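Local coordinates for B12-binding domain-containing protein (Kitasatospora setae, PDB 6WTE), which is a cobalamin-dependent radical SAM methyltransferase, TsrM, that carries a [4Fe-4S] cluster and probably transfers a methyl group by non-radical chemistry, at residues 328-333 and 361-366; 424-427 and 433-436; 443-448 and 472-477. All blocks are in the same frame, centred on the assembly; numbering follows the deposited sequence.

Interaction 1. Residues 328-333 and 361-366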
ATOM      1  N   ARG A 328     -16.735 -10.363  -6.864  1.00 12.98           N
ATOM      2  CA  ARG A 328     -17.055 -11.279  -5.780  1.00 12.13           C
ATOM      3  C   ARG A 328     -17.010 -10.626  -4.407  1.00 12.31           C
ATOM      4  O   ARG A 328     -17.632 -11.148  -3.473  1.00 12.73           O
ATOM      5  CB  ARG A 328     -16.092 -12.475  -5.786  1.00 13.93           C
ATOM      6  CG  ARG A 328     -16.265 -13.433  -6.949  1.00 15.54           C
ATOM      7  CD  ARG A 328     -17.632 -14.104  -6.902  1.00 19.08           C
ATOM      8  NE  ARG A 328     -17.793 -15.074  -7.982  1.00 28.33           N
ATOM      9  CZ  ARG A 328     -17.699 -16.390  -7.823  1.00 33.44           C
ATOM     10  NH1 ARG A 328     -17.452 -16.901  -6.622  1.00 31.32           N
ATOM     11  NH2 ARG A 328     -17.862 -17.197  -8.865  1.00 38.57           N
ATOM     12  N   GLY A 329     -16.285  -9.519  -4.251  1.00 11.06           N
ATOM     13  CA  GLY A 329     -16.153  -8.905  -2.943  1.00 10.90           C
ATOM     14  C   GLY A 329     -15.830  -7.435  -3.030  1.00 14.98           C
ATOM     15  O   GLY A 329     -15.125  -6.986  -3.942  1.00 11.98           O
ATOM     16  N   VAL A 330     -16.342  -6.681  -2.058  1.00 11.17           N
ATOM     17  CA  VAL A 330     -16.051  -5.261  -1.893  1.00 13.33           C
ATOM     18  C   VAL A 330     -15.529  -5.049  -0.480  1.00 12.04           C
ATOM     19  O   VAL A 330     -16.161  -5.473   0.495  1.00 13.82           O
ATOM     20  CB  VAL A 330     -17.293  -4.382  -2.147  1.00 10.48           C
ATOM     21  CG1 VAL A 330     -17.005  -2.915  -1.799  1.00 11.58           C
ATOM     22  CG2 VAL A 330     -17.749  -4.512  -3.596  1.00 11.03           C
ATOM     23  N   ASN A 331     -14.376  -4.405  -0.380  1.00 13.52           N
ATOM     24  CA  ASN A 331     -13.800  -3.968   0.882  1.00 14.36           C
ATOM     25  C   ASN A 331     -13.986  -2.459   0.955  1.00 12.97           C
ATOM     26  O   ASN A 331     -13.616  -1.747   0.015  1.00 15.33           O
ATOM     27  CB  ASN A 331     -12.315  -4.352   0.951  1.00 12.41           C
ATOM     28  CG  ASN A 331     -11.754  -4.298   2.361  1.00 21.19           C
ATOM     29  OD1 ASN A 331     -12.305  -3.646   3.243  1.00 22.44           O
ATOM     30  ND2 ASN A 331     -10.644  -4.988   2.575  1.00 26.61           N
ATOM     31  N   VAL A 332     -14.601  -1.971   2.033  1.00 14.47           N
ATOM     32  CA  VAL A 332     -14.935  -0.554   2.154  1.00 13.39           C
ATOM     33  C   VAL A 332     -14.250   0.041   3.382  1.00 15.14           C
ATOM     34  O   VAL A 332     -14.357  -0.499   4.492  1.00 12.56           O
ATOM     35  CB  VAL A 332     -16.456  -0.318   2.205  1.00 11.52           C
ATOM     36  CG1 VAL A 332     -17.096  -1.076   3.360  1.00 12.63           C
ATOM     37  CG2 VAL A 332     -16.725   1.183   2.325  1.00 12.00           C
ATOM     38  N   GLY A 333     -13.552   1.159   3.177  1.00 15.44           N
ATOM     39  CA  GLY A 333     -12.928   1.896   4.265  1.00 13.63           C
ATOM     40  C   GLY A 333     -13.882   2.872   4.928  1.00 15.91           C
ATOM     41  O   GLY A 333     -13.697   4.092   4.858  1.00 13.31           O
ATOM     42  N   GLU A 361     -24.285   1.575   4.739  1.00 11.67           N
ATOM     43  CA  GLU A 361     -25.461   0.713   4.799  0.50 12.26           C
ATOM     44  C   GLU A 361     -25.957   0.357   3.402  1.00 12.22           C
ATOM     45  O   GLU A 361     -26.301  -0.799   3.135  1.00 12.14           O
ATOM     46  CB  GLU A 361     -26.564   1.399   5.606  0.50 13.20           C
ATOM     47  CG  GLU A 361     -27.825   0.574   5.787  0.50 14.16           C
ATOM     48  CD  GLU A 361     -27.710  -0.469   6.882  0.50 16.69           C
ATOM     49  OE1 GLU A 361     -28.037  -1.648   6.619  0.50 20.27           O
ATOM     50  OE2 GLU A 361     -27.303  -0.112   8.008  0.50 15.85           O
ATOM     51  N   ARG A 362     -26.013   1.343   2.503  1.00 11.93           N
ATOM     52  CA  ARG A 362     -26.478   1.055   1.151  0.50 12.73           C
ATOM     53  C   ARG A 362     -25.493   0.165   0.411  1.00 12.86           C
ATOM     54  O   ARG A 362     -25.903  -0.760  -0.294  1.00 13.20           O
ATOM     55  CB  ARG A 362     -26.721   2.341   0.362  0.50 14.23           C
ATOM     56  CG  ARG A 362     -27.288   2.062  -1.033  0.50 15.28           C
ATOM     57  CD  ARG A 362     -27.666   3.321  -1.797  0.50 16.79           C
ATOM     58  NE  ARG A 362     -26.509   4.135  -2.153  0.50 15.20           N
ATOM     59  CZ  ARG A 362     -26.553   5.149  -3.014  0.50 17.02           C
ATOM     60  NH1 ARG A 362     -27.697   5.467  -3.608  0.50 17.39           N
ATOM     61  NH2 ARG A 362     -25.458   5.844  -3.286  0.50 19.77           N
ATOM     62  N   LEU A 363     -24.196   0.424   0.560  1.00 11.48           N
ATOM     63  CA  LEU A 363     -23.202  -0.434  -0.076  1.00 11.28           C
ATOM     64  C   LEU A 363     -23.395  -1.882   0.340  1.00 11.38           C
ATOM     65  O   LEU A 363     -23.423  -2.788  -0.502  1.00 11.47           O
ATOM     66  CB  LEU A 363     -21.798   0.047   0.286  1.00 10.98           C
ATOM     67  CG  LEU A 363     -20.578  -0.679  -0.288  1.00 10.90           C
ATOM     68  CD1 LEU A 363     -19.413   0.291  -0.253  1.00 11.54           C
ATOM     69  CD2 LEU A 363     -20.220  -1.909   0.527  1.00 12.16           C
ATOM     70  N   VAL A 364     -23.507  -2.121   1.647  1.00 12.05           N
ATOM     71  CA  VAL A 364     -23.609  -3.490   2.135  1.00 11.89           C
ATOM     72  C   VAL A 364     -24.900  -4.134   1.645  1.00 13.18           C
ATOM     73  O   VAL A 364     -24.898  -5.285   1.189  1.00 14.55           O
ATOM     74  CB  VAL A 364     -23.490  -3.518   3.670  1.00 14.60           C
ATOM     75  CG1 VAL A 364     -23.823  -4.905   4.209  1.00 19.48           C
ATOM     76  CG2 VAL A 364     -22.085  -3.104   4.097  1.00 12.66           C
ATOM     77  N   ARG A 365     -26.010  -3.389   1.679  1.00 12.07           N
ATOM     78  CA  ARG A 365     -27.282  -3.937   1.193  1.00 12.40           C
ATOM     79  C   ARG A 365     -27.204  -4.307  -0.284  1.00 14.07           C
ATOM     80  O   ARG A 365     -27.600  -5.411  -0.682  1.00 15.92           O
ATOM     81  CB  ARG A 365     -28.427  -2.950   1.411  1.00 15.54           C
ATOM     82  CG  ARG A 365     -29.691  -3.391   0.676  1.00 15.58           C
ATOM     83  CD  ARG A 365     -30.873  -2.454   0.917  1.00 15.31           C
ATOM     84  NE  ARG A 365     -30.615  -1.086   0.478  1.00 15.56           N
ATOM     85  CZ  ARG A 365     -30.818  -0.633  -0.756  1.00 17.19           C
ATOM     86  NH1 ARG A 365     -31.275  -1.444  -1.708  1.00 19.60           N
ATOM     87  NH2 ARG A 365     -30.555   0.637  -1.044  1.00 17.38           N
ATOM     88  N   LEU A 366     -26.747  -3.373  -1.118  1.00 13.53           N
ATOM     89  CA  LEU A 366     -26.669  -3.628  -2.552  1.00 15.26           C
ATOM     90  C   LEU A 366     -25.780  -4.828  -2.851  1.00 15.92           C
ATOM     91  O   LEU A 366     -26.096  -5.643  -3.726  1.00 14.54           O
ATOM     92  CB  LEU A 366     -26.153  -2.384  -3.282  1.00 12.83           C
ATOM     93  CG  LEU A 366     -27.067  -1.151  -3.313  1.00 15.69           C
ATOM     94  CD1 LEU A 366     -26.354   0.017  -3.984  1.00 17.21           C
ATOM     95  CD2 LEU A 366     -28.398  -1.450  -4.011  1.00 16.87           C
TER
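The 2.9 Å hydrogen bond from Leu366 N to Arg362 O belongs to the helical turn that presents Leu363 to Val330 and Val332 of the strand. No hydrogen bond crosses the contact itself; between these two segments it is made by apolar side chains. It is a compact example of how a β-α-β crossover is sealed, with one branched residue from the helix set against two valines, two residues apart on the same face of the strand. Leu363 leaves the helix with CG anti to its own N (chi1 -179°), which carries its fork straight out toward the strand, and the two methyls divide the work. Leu363 CD2 meets Val330 CG1 tip to tip at 4.1 Å. Leu363 CD1 goes to the other valine, lying 3.8 Å from Val332 CG2, and here the two side chains pass one another, pointing opposite ways. Val332 CB is almost as near to Leu363 CD1, at 3.9 Å, so that methyl rests on the base of the valine as well as on its branch. The torsion of Val332 (chi1 58°) tucks CG1 between the backbone N and the carbonyl carbon, and it is CG2 that is turned to the leucine. All three residues are buried. Asn331, between the valines, points the opposite way and makes a weak hydrogen bond with Glu377. The side chain of Val332 is about 10 Å from the iron-sulfur cluster, consistent with a place in the framework around that site rather than in its lining. Strand 327-335 runs parallel to strands 304-309 and 373-380, between which it lies in the radical SAM barrel; helix 357-369 packs on its outer side, with Phe314 also against Leu363 and Val376 touching both Val332 and Val364.

Interaction 2. Residues 424-427 and 433-436. With EDO (1,2-ethanediol), chain J.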
ATOM      1  N   ALA A 424       3.345  17.432  13.994  1.00 13.86           N
ATOM      2  CA  ALA A 424       4.625  18.141  13.987  1.00 14.30           C
ATOM      3  C   ALA A 424       4.447  19.618  14.334  1.00 16.38           C
ATOM      4  O   ALA A 424       5.259  20.191  15.069  1.00 13.29           O
ATOM      5  CB  ALA A 424       5.310  17.988  12.630  1.00 13.88           C
ATOM      6  N   GLU A 425       3.391  20.252  13.813  1.00 16.20           N
ATOM      7  CA  GLU A 425       3.097  21.635  14.184  1.00 18.57           C
ATOM      8  C   GLU A 425       2.897  21.778  15.686  1.00 18.35           C
ATOM      9  O   GLU A 425       3.363  22.748  16.295  1.00 16.95           O
ATOM     10  CB  GLU A 425       1.851  22.136  13.451  1.00 15.60           C
ATOM     11  CG  GLU A 425       2.054  22.439  11.984  1.00 24.34           C
ATOM     12  CD  GLU A 425       3.115  23.502  11.745  1.00 23.00           C
ATOM     13  OE1 GLU A 425       3.249  24.422  12.579  1.00 29.34           O
ATOM     14  OE2 GLU A 425       3.804  23.416  10.714  1.00 28.59           O
ATOM     15  N   GLN A 426       2.180  20.833  16.297  1.00 16.07           N
ATOM     16  CA  GLN A 426       1.938  20.917  17.732  1.00 18.00           C
ATOM     17  C   GLN A 426       3.235  20.811  18.521  1.00 17.69           C
ATOM     18  O   GLN A 426       3.372  21.434  19.580  1.00 17.05           O
ATOM     19  CB  GLN A 426       0.959  19.827  18.157  1.00 16.75           C
ATOM     20  CG  GLN A 426      -0.421  20.007  17.557  1.00 18.89           C
ATOM     21  CD  GLN A 426      -1.340  18.856  17.867  1.00 19.69           C
ATOM     22  OE1 GLN A 426      -0.978  17.939  18.606  1.00 24.90           O
ATOM     23  NE2 GLN A 426      -2.539  18.895  17.310  1.00 19.52           N
ATOM     24  N   CYS A 427       4.191  20.025  18.026  1.00 17.06           N
ATOM     25  CA  CYS A 427       5.498  19.941  18.666  1.00 15.66           C
ATOM     26  C   CYS A 427       6.295  21.221  18.460  1.00 16.64           C
ATOM     27  O   CYS A 427       7.004  21.668  19.368  1.00 16.89           O
ATOM     28  CB  CYS A 427       6.278  18.743  18.121  1.00 15.00           C
ATOM     29  SG  CYS A 427       5.595  17.132  18.551  1.00 15.86           S
ATOM     30  N   ALA A 433       3.765  16.222  21.617  1.00 17.20           N
ATOM     31  CA  ALA A 433       2.345  16.438  21.413  1.00 15.94           C
ATOM     32  C   ALA A 433       1.549  15.301  22.039  1.00 16.79           C
ATOM     33  O   ALA A 433       2.005  14.154  22.039  1.00 15.69           O
ATOM     34  CB  ALA A 433       2.015  16.539  19.920  1.00 16.10           C
ATOM     35  N   PRO A 434       0.359  15.580  22.573  1.00 16.20           N
ATOM     36  CA  PRO A 434      -0.447  14.500  23.152  1.00 15.61           C
ATOM     37  C   PRO A 434      -0.702  13.394  22.140  1.00 14.52           C
ATOM     38  O   PRO A 434      -0.914  13.644  20.953  1.00 14.01           O
ATOM     39  CB  PRO A 434      -1.751  15.200  23.554  1.00 15.07           C
ATOM     40  CG  PRO A 434      -1.363  16.630  23.766  1.00 15.82           C
ATOM     41  CD  PRO A 434      -0.266  16.904  22.761  1.00 15.01           C
ATOM     42  N   GLY A 435      -0.674  12.162  22.624  1.00 15.08           N
ATOM     43  CA  GLY A 435      -0.992  11.023  21.797  1.00 13.98           C
ATOM     44  C   GLY A 435       0.162  10.474  20.990  1.00 14.40           C
ATOM     45  O   GLY A 435       0.035   9.374  20.443  1.00 13.40           O
ATOM     46  N   LEU A 436       1.271  11.206  20.897  1.00 14.11           N
ATOM     47  CA  LEU A 436       2.465  10.722  20.215  1.00 15.35           C
ATOM     48  C   LEU A 436       3.086   9.576  21.006  1.00 16.19           C
ATOM     49  O   LEU A 436       3.217   9.652  22.230  1.00 21.15           O
ATOM     50  CB  LEU A 436       3.460  11.870  20.072  1.00 15.89           C
ATOM     51  CG  LEU A 436       4.446  11.954  18.921  1.00 25.20           C
ATOM     52  CD1 LEU A 436       3.706  11.796  17.617  1.00 20.79           C
ATOM     53  CD2 LEU A 436       5.104  13.309  18.987  1.00 19.01           C
TER
HETATM   54  C1  EDO J 808      -4.814  16.144  15.755  1.00 27.99           C
HETATM   55  O1  EDO J 808      -3.789  16.188  14.762  1.00 33.52           O
HETATM   56  C2  EDO J 808      -4.188  15.817  17.105  1.00 24.44           C
HETATM   57  O2  EDO J 808      -4.656  16.770  18.065  1.00 30.45           O
HETATM   58  O   HOH W   1      -2.050  15.873  19.736  1.00 21.03           O
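Gln426, near the end of helix 418-427, faces Ala433, where the returning chain enters a type II β turn that runs to Leu436 and has Gly435 at its third position. Gln426 CB packs 3.9 Å from Ala433 CB. With CG anti to the carbonyl carbon (chi1 -65°) and the chain extended beyond it, the amide is carried out beside the turn. There Gln426 OE1 passes 3.6 Å from Ala433 CB and accepts a hydrogen bond of 2.6 Å from a water. That water donates a second one to Pro434 O, at 2.8 Å, and so joins the helix to the turn, which no direct hydrogen bond does between these segments. On the other branch of the amide, NE2 gives a nearly straight bond (172°) to O2 of an ethanediol, probably from the crystallisation liquor, and also bonds to Glu422 one turn back. With an alanine here the amide is gone, and the water is likely to lose its helix-side acceptor and Pro434 O its bridge to the helix. Deeper in, the contact turns apolar: Cys427 SG sits 3.9 Å from both Leu436 CD2 and Ala433 CB.

Interaction 3. Residues 443-448 and 472-477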
ATOM      1  N   GLY A 443      12.383   8.993  25.987  1.00 38.50           N
ATOM      2  CA  GLY A 443      11.882  10.288  26.382  1.00 39.81           C
ATOM      3  C   GLY A 443      10.871  10.855  25.406  1.00 38.00           C
ATOM      4  O   GLY A 443      10.449  10.192  24.452  1.00 35.94           O
ATOM      5  N   PRO A 444      10.472  12.109  25.626  1.00 38.77           N
ATOM      6  CA  PRO A 444       9.423  12.710  24.793  1.00 33.31           C
ATOM      7  C   PRO A 444       9.851  12.841  23.340  1.00 27.27           C
ATOM      8  O   PRO A 444      10.993  13.194  23.032  1.00 32.53           O
ATOM      9  CB  PRO A 444       9.203  14.085  25.437  1.00 35.39           C
ATOM     10  CG  PRO A 444       9.737  13.947  26.833  1.00 39.66           C
ATOM     11  CD  PRO A 444      10.893  13.002  26.717  1.00 39.99           C
ATOM     12  N   ILE A 445       8.913  12.560  22.444  1.00 25.63           N
ATOM     13  CA  ILE A 445       9.144  12.659  21.009  1.00 22.89           C
ATOM     14  C   ILE A 445       8.877  14.102  20.594  1.00 19.65           C
ATOM     15  O   ILE A 445       7.739  14.572  20.657  1.00 20.79           O
ATOM     16  CB  ILE A 445       8.254  11.684  20.235  1.00 19.52           C
ATOM     17  CG1 ILE A 445       8.527  10.248  20.691  1.00 22.63           C
ATOM     18  CG2 ILE A 445       8.491  11.821  18.740  1.00 21.09           C
ATOM     19  CD1 ILE A 445       7.543   9.227  20.136  1.00 20.89           C
ATOM     20  N   VAL A 446       9.918  14.800  20.153  1.00 16.24           N
ATOM     21  CA  VAL A 446       9.817  16.198  19.757  1.00 18.18           C
ATOM     22  C   VAL A 446      10.030  16.259  18.250  1.00 18.93           C
ATOM     23  O   VAL A 446      11.168  16.202  17.768  1.00 18.21           O
ATOM     24  CB  VAL A 446      10.827  17.080  20.499  1.00 15.45           C
ATOM     25  CG1 VAL A 446      10.734  18.506  19.995  1.00 16.85           C
ATOM     26  CG2 VAL A 446      10.575  17.027  22.000  1.00 20.22           C
ATOM     27  N   LEU A 447       8.941  16.417  17.505  1.00 15.22           N
ATOM     28  CA  LEU A 447       9.001  16.512  16.056  1.00 16.07           C
ATOM     29  C   LEU A 447       9.223  17.955  15.620  1.00 16.65           C
ATOM     30  O   LEU A 447       8.969  18.903  16.367  1.00 16.63           O
ATOM     31  CB  LEU A 447       7.717  15.982  15.421  1.00 18.52           C
ATOM     32  CG  LEU A 447       7.335  14.543  15.749  1.00 16.29           C
ATOM     33  CD1 LEU A 447       6.010  14.191  15.078  1.00 17.19           C
ATOM     34  CD2 LEU A 447       8.447  13.604  15.308  1.00 21.17           C
ATOM     35  N   LYS A 448       9.686  18.106  14.379  1.00 15.28           N
ATOM     36  CA  LYS A 448       9.925  19.399  13.771  1.00 15.20           C
ATOM     37  C   LYS A 448       9.069  19.538  12.520  1.00 14.59           C
ATOM     38  O   LYS A 448       9.073  18.637  11.670  1.00 13.60           O
ATOM     39  CB  LYS A 448      11.421  19.570  13.404  1.00 14.83           C
ATOM     40  CG  LYS A 448      12.356  19.489  14.608  1.00 18.08           C
ATOM     41  CD  LYS A 448      13.828  19.372  14.213  1.00 25.08           C
ATOM     42  CE  LYS A 448      14.337  20.625  13.532  1.00 20.63           C
ATOM     43  NZ  LYS A 448      15.837  20.616  13.420  1.00 20.57           N
ATOM     44  N   ARG A 472      12.723   4.311  15.602  1.00 14.08           N
ATOM     45  CA  ARG A 472      11.794   4.950  16.530  1.00 14.26           C
ATOM     46  C   ARG A 472      10.580   5.337  15.685  1.00 14.08           C
ATOM     47  O   ARG A 472      10.397   6.491  15.289  1.00 16.09           O
ATOM     48  CB  ARG A 472      12.433   6.148  17.232  1.00 16.95           C
ATOM     49  CG  ARG A 472      11.747   6.553  18.521  1.00 24.38           C
ATOM     50  CD  ARG A 472      10.751   7.676  18.305  1.00 21.82           C
ATOM     51  NE  ARG A 472      11.395   8.976  18.141  1.00 25.05           N
ATOM     52  CZ  ARG A 472      11.575   9.574  16.969  1.00 18.25           C
ATOM     53  NH1 ARG A 472      11.171   8.985  15.862  1.00 18.97           N
ATOM     54  NH2 ARG A 472      12.158  10.762  16.909  1.00 22.77           N
ATOM     55  N   LEU A 473       9.762   4.330  15.377  1.00 13.85           N
ATOM     56  CA  LEU A 473       8.604   4.501  14.507  1.00 12.09           C
ATOM     57  C   LEU A 473       7.503   5.212  15.280  1.00 13.20           C
ATOM     58  O   LEU A 473       7.037   4.704  16.306  1.00 14.14           O
ATOM     59  CB  LEU A 473       8.116   3.152  13.989  1.00 11.93           C
ATOM     60  CG  LEU A 473       8.832   2.557  12.774  1.00 12.17           C
ATOM     61  CD1 LEU A 473      10.314   2.322  13.047  1.00 12.95           C
ATOM     62  CD2 LEU A 473       8.148   1.257  12.368  1.00 14.05           C
ATOM     63  N   VAL A 474       7.089   6.378  14.784  1.00 11.95           N
ATOM     64  CA  VAL A 474       6.196   7.279  15.508  1.00 12.94           C
ATOM     65  C   VAL A 474       4.744   6.934  15.208  1.00 13.30           C
ATOM     66  O   VAL A 474       4.396   6.609  14.065  1.00 12.23           O
ATOM     67  CB  VAL A 474       6.513   8.737  15.135  1.00 14.18           C
ATOM     68  CG1 VAL A 474       5.537   9.672  15.778  1.00 17.90           C
ATOM     69  CG2 VAL A 474       7.932   9.085  15.569  1.00 17.37           C
ATOM     70  N   CYS A 475       3.890   7.019  16.239  1.00 12.10           N
ATOM     71  CA  CYS A 475       2.470   6.696  16.144  1.00 12.41           C
ATOM     72  C   CYS A 475       1.641   7.741  16.871  1.00 12.16           C
ATOM     73  O   CYS A 475       2.144   8.487  17.714  1.00 12.49           O
ATOM     74  CB  CYS A 475       2.152   5.329  16.756  1.00 12.51           C
ATOM     75  SG  CYS A 475       3.050   3.978  15.974  1.00 19.26           S
ATOM     76  N   TYR A 476       0.352   7.765  16.539  1.00 11.99           N
ATOM     77  CA  TYR A 476      -0.654   8.488  17.302  1.00 12.37           C
ATOM     78  C   TYR A 476      -1.687   7.497  17.818  1.00 12.61           C
ATOM     79  O   TYR A 476      -2.103   6.587  17.093  1.00 12.06           O
ATOM     80  CB  TYR A 476      -1.367   9.557  16.466  1.00 11.97           C
ATOM     81  CG  TYR A 476      -2.422  10.294  17.268  1.00 14.25           C
ATOM     82  CD1 TYR A 476      -2.090  11.402  18.033  1.00 12.58           C
ATOM     83  CD2 TYR A 476      -3.748   9.864  17.278  1.00 13.90           C
ATOM     84  CE1 TYR A 476      -3.035  12.072  18.778  1.00 13.17           C
ATOM     85  CE2 TYR A 476      -4.705  10.525  18.022  1.00 12.50           C
ATOM     86  CZ  TYR A 476      -4.346  11.632  18.770  1.00 12.84           C
ATOM     87  OH  TYR A 476      -5.296  12.289  19.512  1.00 13.74           O
ATOM     88  N   PHE A 477      -2.083   7.676  19.072  1.00 13.25           N
ATOM     89  CA  PHE A 477      -3.175   6.924  19.667  1.00 12.94           C
ATOM     90  C   PHE A 477      -3.892   7.847  20.638  1.00 13.31           C
ATOM     91  O   PHE A 477      -3.252   8.444  21.505  1.00 13.68           O
ATOM     92  CB  PHE A 477      -2.656   5.673  20.382  1.00 18.18           C
ATOM     93  CG  PHE A 477      -3.728   4.702  20.763  1.00 18.46           C
ATOM     94  CD1 PHE A 477      -4.613   4.212  19.811  1.00 16.17           C
ATOM     95  CD2 PHE A 477      -3.847   4.267  22.073  1.00 20.09           C
ATOM     96  CE1 PHE A 477      -5.602   3.311  20.159  1.00 17.84           C
ATOM     97  CE2 PHE A 477      -4.839   3.363  22.429  1.00 24.11           C
ATOM     98  CZ  PHE A 477      -5.713   2.885  21.472  1.00 24.07           C
TER
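Ile445 and Arg472 lie alongside each other, heading in opposing directions, and their overlap is the close-packed part of this contact. Ile445 CG2 lies over one face of the Arg472 guanidinium, 3.9 Å above its plane and displaced toward the rim, while Ile445 CG1 stands 4.0 Å from Arg472 NE and CD1 reaches the aliphatic CD. Bends at chi2 (-96°) and chi3 (-76°) fold the arginine back alongside the isoleucine, illustrating how a buried arginine can let a methyl pack over the face of its guanidinium and still keep a polar partner: its NH1 bonds to Gln462 O. Ile445 CG2 also meets Val474 CG2 at 4.2 Å. Packing thins away from this overlap. The end of Leu447 comes no nearer to the second segment than 4.6 Å, Val446 is turned from it, and Gly443 and Pro444 lie on the exposed side. Lys448, partly exposed, has its charge matched by Glu458. The contact sets a segment without regular structure against the approach to strand 475-476, which pairs antiparallel with strands 404-412 and 436-437; Leu436 touches Ile445, Leu447 and Val474, and helix 418-427 covers Leu447 and Tyr476.

Followed from the N terminus, the three contacts come strictly in series, none enclosing or crossing another. Interaction 1 closes 27 intervening residues within one crossover of the radical SAM barrel. Interaction 2 then closes a short loop of five residues after helix 418-427, and interaction 3 a longer one of 23 that includes helix 456-461. The last two form one continuous patch: a probable hydrogen bond of 3.0 Å joins Phe477 N to Gly435 O, and Leu436 CD1 packs against Val474 CG1. Interaction 1 stands apart, its nearest atoms about 17 Å from interaction 3, yet both reach the same sheet, at parallel strand 327-335 and antiparallel strand 475-476.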